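Local coordinates for erythrocyte membrane protein 1 (Plasmodium falciparum, PDB 2XU0) that probably binds host receptors on the red-cell surface in rosetting, being here the N-terminal segment and first Duffy-binding-like domain of a much longer adhesin, at residues L162-V173 with Q263-P273; S348-L359 with C467-C477. The protein carries 10 engineered substitutions. One frame throughout, in Å; residues are numbered along the deposited sequence.

Contact 1 (L162-V173 with Q263-P273)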
loop_
_atom_site.group_PDB
_atom_site.type_symbol
_atom_site.label_atom_id
_atom_site.label_comp_id
_atom_site.label_asym_id
_atom_site.label_seq_id
_atom_site.Cartn_x
_atom_site.Cartn_y
_atom_site.Cartn_z
ATOM N N LEU A 162 11.072 16.276 -7.635
ATOM C CA LEU A 162 9.810 16.758 -8.230
ATOM C C LEU A 162 9.548 16.030 -9.535
ATOM O O LEU A 162 8.413 15.635 -9.793
ATOM C CB LEU A 162 9.807 18.278 -8.460
ATOM C CG LEU A 162 9.834 19.212 -7.242
ATOM C CD1 LEU A 162 9.579 20.630 -7.682
ATOM C CD2 LEU A 162 8.803 18.843 -6.194
ATOM N N VAL A 163 10.620 15.764 -10.315
ATOM C CA VAL A 163 10.535 15.008 -11.586
ATOM C C VAL A 163 10.040 13.582 -11.274
ATOM O O VAL A 163 9.149 13.085 -11.966
ATOM C CB VAL A 163 11.902 15.034 -12.362
ATOM C CG1 VAL A 163 11.891 14.098 -13.589
ATOM C CG2 VAL A 163 12.278 16.468 -12.775
ATOM N N THR A 164 10.571 12.946 -10.181
ATOM C CA THR A 164 10.139 11.593 -9.774
ATOM C C THR A 164 8.630 11.620 -9.431
ATOM O O THR A 164 7.854 10.798 -9.933
ATOM C CB THR A 164 10.983 11.137 -8.542
ATOM O OG1 THR A 164 12.370 11.091 -8.865
ATOM C CG2 THR A 164 10.536 9.815 -7.975
ATOM N N ALA A 165 8.230 12.584 -8.585
ATOM C CA ALA A 165 6.841 12.757 -8.140
ATOM C C ALA A 165 5.874 12.940 -9.300
ATOM O O ALA A 165 4.892 12.196 -9.405
ATOM C CB ALA A 165 6.752 13.916 -7.147
ATOM N N LYS A 166 6.183 13.883 -10.222
ATOM C CA LYS A 166 5.357 14.117 -11.415
ATOM C C LYS A 166 5.087 12.804 -12.173
ATOM O O LYS A 166 3.920 12.422 -12.385
ATOM C CB LYS A 166 6.039 15.153 -12.334
ATOM C CG LYS A 166 5.372 15.303 -13.718
ATOM C CD LYS A 166 6.317 15.938 -14.746
ATOM C CE LYS A 166 5.743 16.039 -16.148
ATOM N NZ LYS A 166 5.637 14.719 -16.832
ATOM N N TYR A 167 6.169 12.075 -12.504
ATOM C CA TYR A 167 6.036 10.828 -13.259
ATOM C C TYR A 167 5.379 9.719 -12.531
ATOM O O TYR A 167 4.471 9.094 -13.092
ATOM C CB TYR A 167 7.369 10.409 -13.879
ATOM C CG TYR A 167 7.693 11.222 -15.115
ATOM C CD1 TYR A 167 8.445 12.389 -15.027
ATOM C CD2 TYR A 167 7.170 10.875 -16.360
ATOM C CE1 TYR A 167 8.763 13.133 -16.160
ATOM C CE2 TYR A 167 7.458 11.629 -17.501
ATOM C CZ TYR A 167 8.269 12.749 -17.398
ATOM O OH TYR A 167 8.565 13.494 -18.512
ATOM N N GLU A 168 5.753 9.514 -11.244
ATOM C CA GLU A 168 5.116 8.476 -10.409
ATOM C C GLU A 168 3.592 8.715 -10.330
ATOM O O GLU A 168 2.806 7.781 -10.524
ATOM C CB GLU A 168 5.760 8.452 -8.983
ATOM C CG GLU A 168 5.122 7.446 -8.026
ATOM C CD GLU A 168 5.079 5.988 -8.456
ATOM O OE1 GLU A 168 5.947 5.569 -9.260
ATOM O OE2 GLU A 168 4.222 5.245 -7.924
ATOM N N GLY A 169 3.210 9.972 -10.058
ATOM C CA GLY A 169 1.817 10.407 -10.008
ATOM C C GLY A 169 1.106 10.154 -11.320
ATOM O O GLY A 169 -0.011 9.624 -11.343
ATOM N N ASN A 170 1.785 10.504 -12.446
ATOM C CA ASN A 170 1.221 10.247 -13.770
ATOM C C ASN A 170 0.952 8.783 -13.971
ATOM O O ASN A 170 -0.159 8.434 -14.376
ATOM C CB ASN A 170 2.103 10.825 -14.872
ATOM C CG ASN A 170 1.300 11.670 -15.823
ATOM O OD1 ASN A 170 0.263 11.244 -16.361
ATOM N ND2 ASN A 170 1.705 12.914 -15.971
ATOM N N TYR A 171 1.903 7.890 -13.576
ATOM C CA TYR A 171 1.628 6.460 -13.729
ATOM C C TYR A 171 0.425 6.078 -12.893
ATOM O O TYR A 171 -0.484 5.438 -13.413
ATOM C CB TYR A 171 2.839 5.534 -13.395
ATOM C CG TYR A 171 2.367 4.093 -13.311
ATOM C CD1 TYR A 171 2.227 3.320 -14.460
ATOM C CD2 TYR A 171 1.873 3.569 -12.117
ATOM C CE1 TYR A 171 1.637 2.054 -14.417
ATOM C CE2 TYR A 171 1.247 2.327 -12.070
ATOM C CZ TYR A 171 1.167 1.555 -13.216
ATOM O OH TYR A 171 0.585 0.315 -13.164
ATOM N N ILE A 172 0.441 6.415 -11.557
ATOM C CA ILE A 172 -0.644 5.998 -10.658
ATOM C C ILE A 172 -1.985 6.409 -11.200
ATOM O O ILE A 172 -2.894 5.587 -11.286
ATOM C CB ILE A 172 -0.455 6.487 -9.171
ATOM C CG1 ILE A 172 0.823 5.923 -8.473
ATOM C CG2 ILE A 172 -1.738 6.319 -8.335
ATOM C CD1 ILE A 172 0.886 4.478 -8.269
ATOM N N VAL A 173 -2.127 7.698 -11.516
ATOM C CA VAL A 173 -3.405 8.244 -12.008
ATOM C C VAL A 173 -3.849 7.550 -13.290
ATOM O O VAL A 173 -5.033 7.246 -13.434
ATOM C CB VAL A 173 -3.321 9.781 -12.186
ATOM C CG1 VAL A 173 -4.535 10.326 -12.950
ATOM C CG2 VAL A 173 -3.168 10.474 -10.841
ATOM N N GLN A 263 5.879 20.846 -1.578
ATOM C CA GLN A 263 6.139 20.995 -3.031
ATOM C C GLN A 263 6.168 19.619 -3.691
ATOM O O GLN A 263 5.603 19.435 -4.781
ATOM C CB GLN A 263 7.503 21.647 -3.298
ATOM C CG GLN A 263 7.807 22.909 -2.533
ATOM C CD GLN A 263 9.174 23.415 -2.899
ATOM O OE1 GLN A 263 9.413 23.854 -4.032
ATOM N NE2 GLN A 263 10.105 23.346 -1.948
ATOM N N ILE A 264 6.796 18.634 -3.016
ATOM C CA ILE A 264 6.838 17.253 -3.513
ATOM C C ILE A 264 5.396 16.723 -3.721
ATOM O O ILE A 264 5.096 16.167 -4.786
ATOM C CB ILE A 264 7.745 16.342 -2.627
ATOM C CG1 ILE A 264 9.244 16.756 -2.802
ATOM C CG2 ILE A 264 7.550 14.822 -2.990
ATOM C CD1 ILE A 264 10.214 16.593 -1.517
ATOM N N TRP A 265 4.492 16.959 -2.740
ATOM C CA TRP A 265 3.079 16.530 -2.850
ATOM C C TRP A 265 2.413 17.230 -4.038
ATOM O O TRP A 265 1.581 16.615 -4.705
ATOM C CB TRP A 265 2.293 16.852 -1.570
ATOM C CG TRP A 265 0.833 16.435 -1.650
ATOM C CD1 TRP A 265 -0.242 17.247 -1.855
ATOM C CD2 TRP A 265 0.323 15.095 -1.628
ATOM N NE1 TRP A 265 -1.382 16.496 -2.003
ATOM C CE2 TRP A 265 -1.072 15.176 -1.805
ATOM C CE3 TRP A 265 0.912 13.827 -1.443
ATOM C CZ2 TRP A 265 -1.884 14.041 -1.835
ATOM C CZ3 TRP A 265 0.106 12.705 -1.478
ATOM C CH2 TRP A 265 -1.275 12.814 -1.628
ATOM N N LYS A 266 2.734 18.548 -4.242
ATOM C CA LYS A 266 2.202 19.364 -5.348
ATOM C C LYS A 266 2.630 18.734 -6.676
ATOM O O LYS A 266 1.781 18.445 -7.494
ATOM C CB LYS A 266 2.672 20.832 -5.220
ATOM C CG LYS A 266 1.929 21.784 -6.142
ATOM C CD LYS A 266 2.257 23.247 -5.884
ATOM C CE LYS A 266 1.545 24.121 -6.898
ATOM N NZ LYS A 266 1.939 25.553 -6.787
ATOM N N ALA A 267 3.929 18.415 -6.850
ATOM C CA ALA A 267 4.389 17.740 -8.069
ATOM C C ALA A 267 3.693 16.373 -8.269
ATOM O O ALA A 267 3.188 16.075 -9.358
ATOM C CB ALA A 267 5.901 17.576 -8.028
ATOM N N LEU A 268 3.620 15.560 -7.198
ATOM C CA LEU A 268 2.991 14.246 -7.259
ATOM C C LEU A 268 1.556 14.280 -7.760
ATOM O O LEU A 268 1.113 13.334 -8.420
ATOM C CB LEU A 268 3.085 13.533 -5.877
ATOM C CG LEU A 268 2.485 12.097 -5.773
ATOM C CD1 LEU A 268 3.296 11.068 -6.606
ATOM C CD2 LEU A 268 2.431 11.655 -4.322
ATOM N N THR A 269 0.815 15.346 -7.401
ATOM C CA THR A 269 -0.593 15.503 -7.782
ATOM C C THR A 269 -0.812 16.345 -9.071
ATOM O O THR A 269 -1.969 16.567 -9.423
ATOM C CB THR A 269 -1.404 16.098 -6.634
ATOM O OG1 THR A 269 -0.757 17.307 -6.247
ATOM C CG2 THR A 269 -1.576 15.147 -5.466
ATOM N N CYS A 270 0.265 16.779 -9.776
ATOM C CA CYS A 270 0.181 17.534 -11.061
ATOM C C CYS A 270 -0.911 16.973 -12.001
ATOM O O CYS A 270 -1.720 17.733 -12.531
ATOM C CB CYS A 270 1.539 17.597 -11.775
ATOM S SG CYS A 270 2.745 18.727 -11.042
ATOM N N SER A 271 -0.952 15.635 -12.165
ATOM C CA SER A 271 -1.890 14.929 -13.053
ATOM C C SER A 271 -3.084 14.337 -12.346
ATOM O O SER A 271 -3.833 13.577 -12.962
ATOM C CB SER A 271 -1.160 13.812 -13.797
ATOM O OG SER A 271 -0.573 12.915 -12.865
ATOM N N ALA A 272 -3.254 14.624 -11.052
ATOM C CA ALA A 272 -4.358 14.023 -10.305
ATOM C C ALA A 272 -5.681 14.521 -10.872
ATOM O O ALA A 272 -5.755 15.692 -11.257
ATOM C CB ALA A 272 -4.239 14.347 -8.816
ATOM N N PRO A 273 -6.704 13.648 -11.017
ATOM C CA PRO A 273 -7.986 14.115 -11.573
ATOM C C PRO A 273 -8.561 15.250 -10.750
ATOM O O PRO A 273 -8.363 15.273 -9.525
ATOM C CB PRO A 273 -8.893 12.890 -11.454
ATOM C CG PRO A 273 -7.975 11.738 -11.335
ATOM C CD PRO A 273 -6.791 12.237 -10.598
HETATM O O HOH W 1 1.640 13.623 -11.337
#
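Helix 162-173 and helix 263-268 pack with their axes 7.5 Å apart and crossing at -38°, a close pair within the helical Duffy-binding fold. The approach is tightest at Ala165 and Leu268, whose CA atoms lie 4.2 Å apart, and there backbone meets backbone: Leu268 CA directs its hydrogen almost straight at Ala165 O, and Gly169 presents only backbone at this point, its CA 3.4 Å from Leu268 O. Small residues line the seam, Ala165 CB resting 3.9 Å from Ala267 CB. Leu162 folds its CD2 over Ala267 CB and Ile264 CG1, while Leu268, with CG anti to its backbone N (chi1 -179°), lays CD1 against Ala165 O. Beyond helix 263-268 the chain makes a type I turn, Thr269 to Ala272, which carries Ser271 to the flank of Asn170 and brings the Pro273 ring up to Val173, Pro273 CD meeting Val173 CG1 at 3.8 Å. Phe196 of helix 186-204 also touches Leu268. A water bridges the segments, donating to Lys166 O and Leu268 O and accepting from Ser271 OG at 2.8 Å.

Contact 2 (S348-L359 with C467-C477)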
loop_
_atom_site.group_PDB
_atom_site.type_symbol
_atom_site.label_atom_id
_atom_site.label_comp_id
_atom_site.label_asym_id
_atom_site.label_seq_id
_atom_site.Cartn_x
_atom_site.Cartn_y
_atom_site.Cartn_z
ATOM N N SER A 348 -19.232 -28.232 -8.984
ATOM C CA SER A 348 -18.453 -28.386 -7.759
ATOM C C SER A 348 -16.970 -28.168 -8.127
ATOM O O SER A 348 -16.622 -28.188 -9.323
ATOM C CB SER A 348 -18.647 -29.783 -7.183
ATOM O OG SER A 348 -17.865 -30.768 -7.836
ATOM N N GLY A 349 -16.121 -28.011 -7.104
ATOM C CA GLY A 349 -14.679 -27.854 -7.266
ATOM C C GLY A 349 -14.026 -29.060 -7.919
ATOM O O GLY A 349 -12.958 -28.919 -8.525
ATOM N N ASP A 350 -14.672 -30.256 -7.809
ATOM C CA ASP A 350 -14.196 -31.514 -8.418
ATOM C C ASP A 350 -14.649 -31.663 -9.904
ATOM O O ASP A 350 -14.363 -32.683 -10.539
ATOM C CB ASP A 350 -14.643 -32.754 -7.591
ATOM C CG ASP A 350 -14.437 -32.671 -6.083
ATOM O OD1 ASP A 350 -13.265 -32.709 -5.640
ATOM O OD2 ASP A 350 -15.455 -32.645 -5.342
ATOM N N GLY A 351 -15.339 -30.658 -10.427
ATOM C CA GLY A 351 -15.858 -30.648 -11.792
ATOM C C GLY A 351 -17.134 -31.455 -11.984
ATOM O O GLY A 351 -17.487 -31.798 -13.119
ATOM N N HIS A 352 -17.845 -31.771 -10.879
ATOM C CA HIS A 352 -19.110 -32.513 -10.955
ATOM C C HIS A 352 -20.249 -31.570 -11.296
ATOM O O HIS A 352 -20.249 -30.408 -10.858
ATOM C CB HIS A 352 -19.446 -33.211 -9.623
ATOM C CG HIS A 352 -18.399 -34.151 -9.117
ATOM N ND1 HIS A 352 -18.431 -34.620 -7.818
ATOM C CD2 HIS A 352 -17.325 -34.688 -9.751
ATOM C CE1 HIS A 352 -17.382 -35.418 -7.700
ATOM N NE2 HIS A 352 -16.686 -35.485 -8.835
ATOM N N ASP A 353 -21.231 -32.073 -12.065
ATOM C CA ASP A 353 -22.428 -31.309 -12.381
ATOM C C ASP A 353 -23.421 -31.675 -11.277
ATOM O O ASP A 353 -23.955 -32.792 -11.262
ATOM C CB ASP A 353 -22.954 -31.633 -13.796
ATOM C CG ASP A 353 -24.264 -30.968 -14.193
ATOM O OD1 ASP A 353 -24.792 -30.145 -13.394
ATOM O OD2 ASP A 353 -24.769 -31.265 -15.303
ATOM N N CYS A 354 -23.636 -30.741 -10.332
ATOM C CA CYS A 354 -24.507 -30.946 -9.172
ATOM C C CYS A 354 -25.984 -31.195 -9.522
ATOM O O CYS A 354 -26.701 -31.825 -8.732
ATOM C CB CYS A 354 -24.322 -29.825 -8.147
ATOM S SG CYS A 354 -22.603 -29.604 -7.592
ATOM N N THR A 355 -26.403 -30.788 -10.743
ATOM C CA THR A 355 -27.754 -31.014 -11.268
ATOM C C THR A 355 -27.966 -32.491 -11.678
ATOM O O THR A 355 -29.113 -32.937 -11.809
ATOM C CB THR A 355 -28.127 -30.008 -12.389
ATOM O OG1 THR A 355 -27.502 -30.377 -13.621
ATOM C CG2 THR A 355 -27.796 -28.557 -12.032
ATOM N N GLN A 356 -26.867 -33.243 -11.872
ATOM C CA GLN A 356 -26.909 -34.662 -12.256
ATOM C C GLN A 356 -26.029 -35.552 -11.353
ATOM O O GLN A 356 -25.731 -36.695 -11.722
ATOM C CB GLN A 356 -26.501 -34.827 -13.726
ATOM C CG GLN A 356 -27.399 -34.066 -14.692
ATOM C CD GLN A 356 -26.977 -34.293 -16.110
ATOM O OE1 GLN A 356 -27.241 -35.353 -16.706
ATOM N NE2 GLN A 356 -26.319 -33.291 -16.675
ATOM N N THR A 357 -25.624 -35.031 -10.169
ATOM C CA THR A 357 -24.758 -35.739 -9.214
ATOM C C THR A 357 -25.467 -35.972 -7.888
ATOM O O THR A 357 -26.180 -35.092 -7.392
ATOM C CB THR A 357 -23.408 -34.992 -9.057
ATOM O OG1 THR A 357 -22.762 -34.953 -10.327
ATOM C CG2 THR A 357 -22.461 -35.630 -8.033
ATOM N N ASN A 358 -25.256 -37.164 -7.322
ATOM C CA ASN A 358 -25.786 -37.571 -6.030
ATOM C C ASN A 358 -24.679 -38.318 -5.287
ATOM O O ASN A 358 -24.483 -39.518 -5.505
ATOM C CB ASN A 358 -27.042 -38.428 -6.193
ATOM C CG ASN A 358 -27.918 -38.446 -4.969
ATOM O OD1 ASN A 358 -27.515 -38.893 -3.886
ATOM N ND2 ASN A 358 -29.144 -37.964 -5.121
ATOM N N LEU A 359 -23.925 -37.582 -4.440
ATOM C CA LEU A 359 -22.807 -38.128 -3.666
ATOM C C LEU A 359 -23.232 -39.185 -2.627
ATOM O O LEU A 359 -22.459 -40.106 -2.340
ATOM C CB LEU A 359 -21.946 -37.010 -3.039
ATOM C CG LEU A 359 -21.349 -35.963 -3.997
ATOM C CD1 LEU A 359 -20.707 -34.838 -3.234
ATOM C CD2 LEU A 359 -20.328 -36.570 -4.920
ATOM N N CYS A 467 -16.819 -23.567 -5.053
ATOM C CA CYS A 467 -15.893 -24.693 -5.225
ATOM C C CYS A 467 -16.186 -25.859 -4.307
ATOM O O CYS A 467 -15.544 -26.906 -4.452
ATOM C CB CYS A 467 -14.449 -24.219 -5.070
ATOM S SG CYS A 467 -13.981 -22.940 -6.252
ATOM N N LYS A 468 -17.130 -25.698 -3.349
ATOM C CA LYS A 468 -17.457 -26.788 -2.414
ATOM C C LYS A 468 -17.951 -28.021 -3.173
ATOM O O LYS A 468 -18.382 -27.895 -4.332
ATOM C CB LYS A 468 -18.503 -26.352 -1.370
ATOM C CG LYS A 468 -17.971 -25.352 -0.354
ATOM C CD LYS A 468 -19.065 -24.881 0.592
ATOM C CE LYS A 468 -18.517 -24.160 1.801
ATOM N NZ LYS A 468 -18.042 -22.784 1.481
ATOM N N THR A 469 -17.854 -29.216 -2.533
ATOM C CA THR A 469 -18.345 -30.471 -3.120
ATOM C C THR A 469 -19.860 -30.318 -3.294
ATOM O O THR A 469 -20.478 -29.587 -2.523
ATOM C CB THR A 469 -18.022 -31.683 -2.215
ATOM O OG1 THR A 469 -18.609 -31.498 -0.925
ATOM C CG2 THR A 469 -16.533 -31.949 -2.084
ATOM N N CYS A 470 -20.454 -30.976 -4.306
ATOM C CA CYS A 470 -21.904 -30.910 -4.554
ATOM C C CYS A 470 -22.714 -31.117 -3.282
ATOM O O CYS A 470 -22.409 -32.072 -2.558
ATOM C CB CYS A 470 -22.325 -31.945 -5.597
ATOM S SG CYS A 470 -21.911 -31.506 -7.292
ATOM N N PRO A 471 -23.854 -30.394 -3.091
ATOM C CA PRO A 471 -24.764 -30.754 -1.982
ATOM C C PRO A 471 -25.139 -32.240 -2.138
ATOM O O PRO A 471 -25.393 -32.666 -3.261
ATOM C CB PRO A 471 -25.957 -29.816 -2.189
ATOM C CG PRO A 471 -25.396 -28.661 -2.951
ATOM C CD PRO A 471 -24.415 -29.294 -3.900
ATOM N N LEU A 472 -25.010 -33.038 -1.051
ATOM C CA LEU A 472 -25.182 -34.507 -0.968
ATOM C C LEU A 472 -26.181 -35.220 -1.876
ATOM O O LEU A 472 -25.867 -36.305 -2.376
ATOM C CB LEU A 472 -25.396 -34.988 0.491
ATOM C CG LEU A 472 -24.233 -34.830 1.474
ATOM C CD1 LEU A 472 -24.691 -35.138 2.877
ATOM C CD2 LEU A 472 -23.055 -35.743 1.107
ATOM N N TYR A 473 -27.398 -34.666 -2.016
ATOM C CA TYR A 473 -28.492 -35.274 -2.800
ATOM C C TYR A 473 -28.718 -34.597 -4.164
ATOM O O TYR A 473 -29.710 -34.887 -4.844
ATOM C CB TYR A 473 -29.788 -35.303 -1.953
ATOM C CG TYR A 473 -29.534 -35.696 -0.513
ATOM C CD1 TYR A 473 -29.621 -34.756 0.512
ATOM C CD2 TYR A 473 -29.089 -36.976 -0.188
ATOM C CE1 TYR A 473 -29.331 -35.100 1.835
ATOM C CE2 TYR A 473 -28.783 -37.326 1.125
ATOM C CZ TYR A 473 -28.909 -36.388 2.134
ATOM O OH TYR A 473 -28.597 -36.753 3.422
ATOM N N GLY A 474 -27.776 -33.733 -4.550
ATOM C CA GLY A 474 -27.816 -32.974 -5.792
ATOM C C GLY A 474 -28.629 -31.698 -5.713
ATOM O O GLY A 474 -29.126 -31.327 -4.642
ATOM N N VAL A 475 -28.733 -30.996 -6.856
ATOM C CA VAL A 475 -29.495 -29.746 -6.980
ATOM C C VAL A 475 -30.493 -29.803 -8.141
ATOM O O VAL A 475 -30.236 -30.460 -9.149
ATOM C CB VAL A 475 -28.650 -28.430 -6.999
ATOM C CG1 VAL A 475 -27.767 -28.291 -5.763
ATOM C CG2 VAL A 475 -27.826 -28.287 -8.274
ATOM N N THR A 476 -31.635 -29.119 -7.983
ATOM C CA THR A 476 -32.668 -28.990 -9.004
ATOM C C THR A 476 -32.818 -27.518 -9.315
ATOM O O THR A 476 -33.094 -26.703 -8.427
ATOM C CB THR A 476 -33.985 -29.690 -8.608
ATOM O OG1 THR A 476 -33.724 -31.081 -8.439
ATOM C CG2 THR A 476 -35.079 -29.520 -9.659
ATOM N N CYS A 477 -32.581 -27.185 -10.574
ATOM C CA CYS A 477 -32.691 -25.830 -11.071
ATOM C C CYS A 477 -33.992 -25.738 -11.865
ATOM O O CYS A 477 -34.240 -26.557 -12.759
ATOM C CB CYS A 477 -31.464 -25.458 -11.905
ATOM S SG CYS A 477 -29.885 -25.637 -11.018
HETATM O O HOH W 2 -18.498 -32.605 -5.747
#
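The disulfide between Cys354 and Cys470, SG to SG 2.0 Å with chi3 -88°, joins two largely irregular segments in the disulfide-rich end of the Duffy-binding-like domain. Cys470 loses the most surface to the contact: its SG also meets His352 CB and Ser348 CB, the latter at 3.7 Å. Its backbone N donates to a water that also meets Ser348 OG and donates a hydrogen bond to Asp350 OD2. Leu359 closes another side of Cys470. With CG anti to the carbonyl carbon (chi1 -57°), it sets CD1 3.3 Å from Cys470 O and beside Cys470 CB, and Ile364 packs on the same leucine. Cys354 ties down the far end, where Val475 N donates to Cys354 O at 2.9 Å from above the carbonyl plane and Val475 CG2 lies against Cys354 CB. Next to it Thr355 CA points its hydrogen at Val475 O, and Thr355 CG2 reaches Cys477 SG, itself bonded to Cys483. The turn that presents Cys354 and Thr355 is fixed by Asp353: in an Asx turn OD1 accepts both Thr355 N and Thr355 OG1 from one face of the carboxylate, while OD2 takes Gln356 NE2. Gly474, at positive phi, sets its CA against Cys354 O (3.3 Å) and Thr357 O (3.1 Å). At the opposite end from Val475, Gly349 N makes a weak bond, bent to 124°, with Cys467 O.

How the contacts relate
Contact 1 closes before contact 2 opens along the chain, and their centres stand 52 Å apart, on opposite sides of the chain's centre, with nearest atoms about 28 Å apart. They share no helix or strand. Contact 1 joins helices 154-175 and 249-268 within the Duffy binding domain, whereas contact 2 ties the loop between strand 345-346 and helix 371-407 to the chain's last part, including strand 475-477. Helix 311-338 lies between the contacts in sequence, and helix 371-407 between the two segments of contact 2. The elongated domain thus pairs buried helix packing in one region with disulfide-linked loops at its distant end.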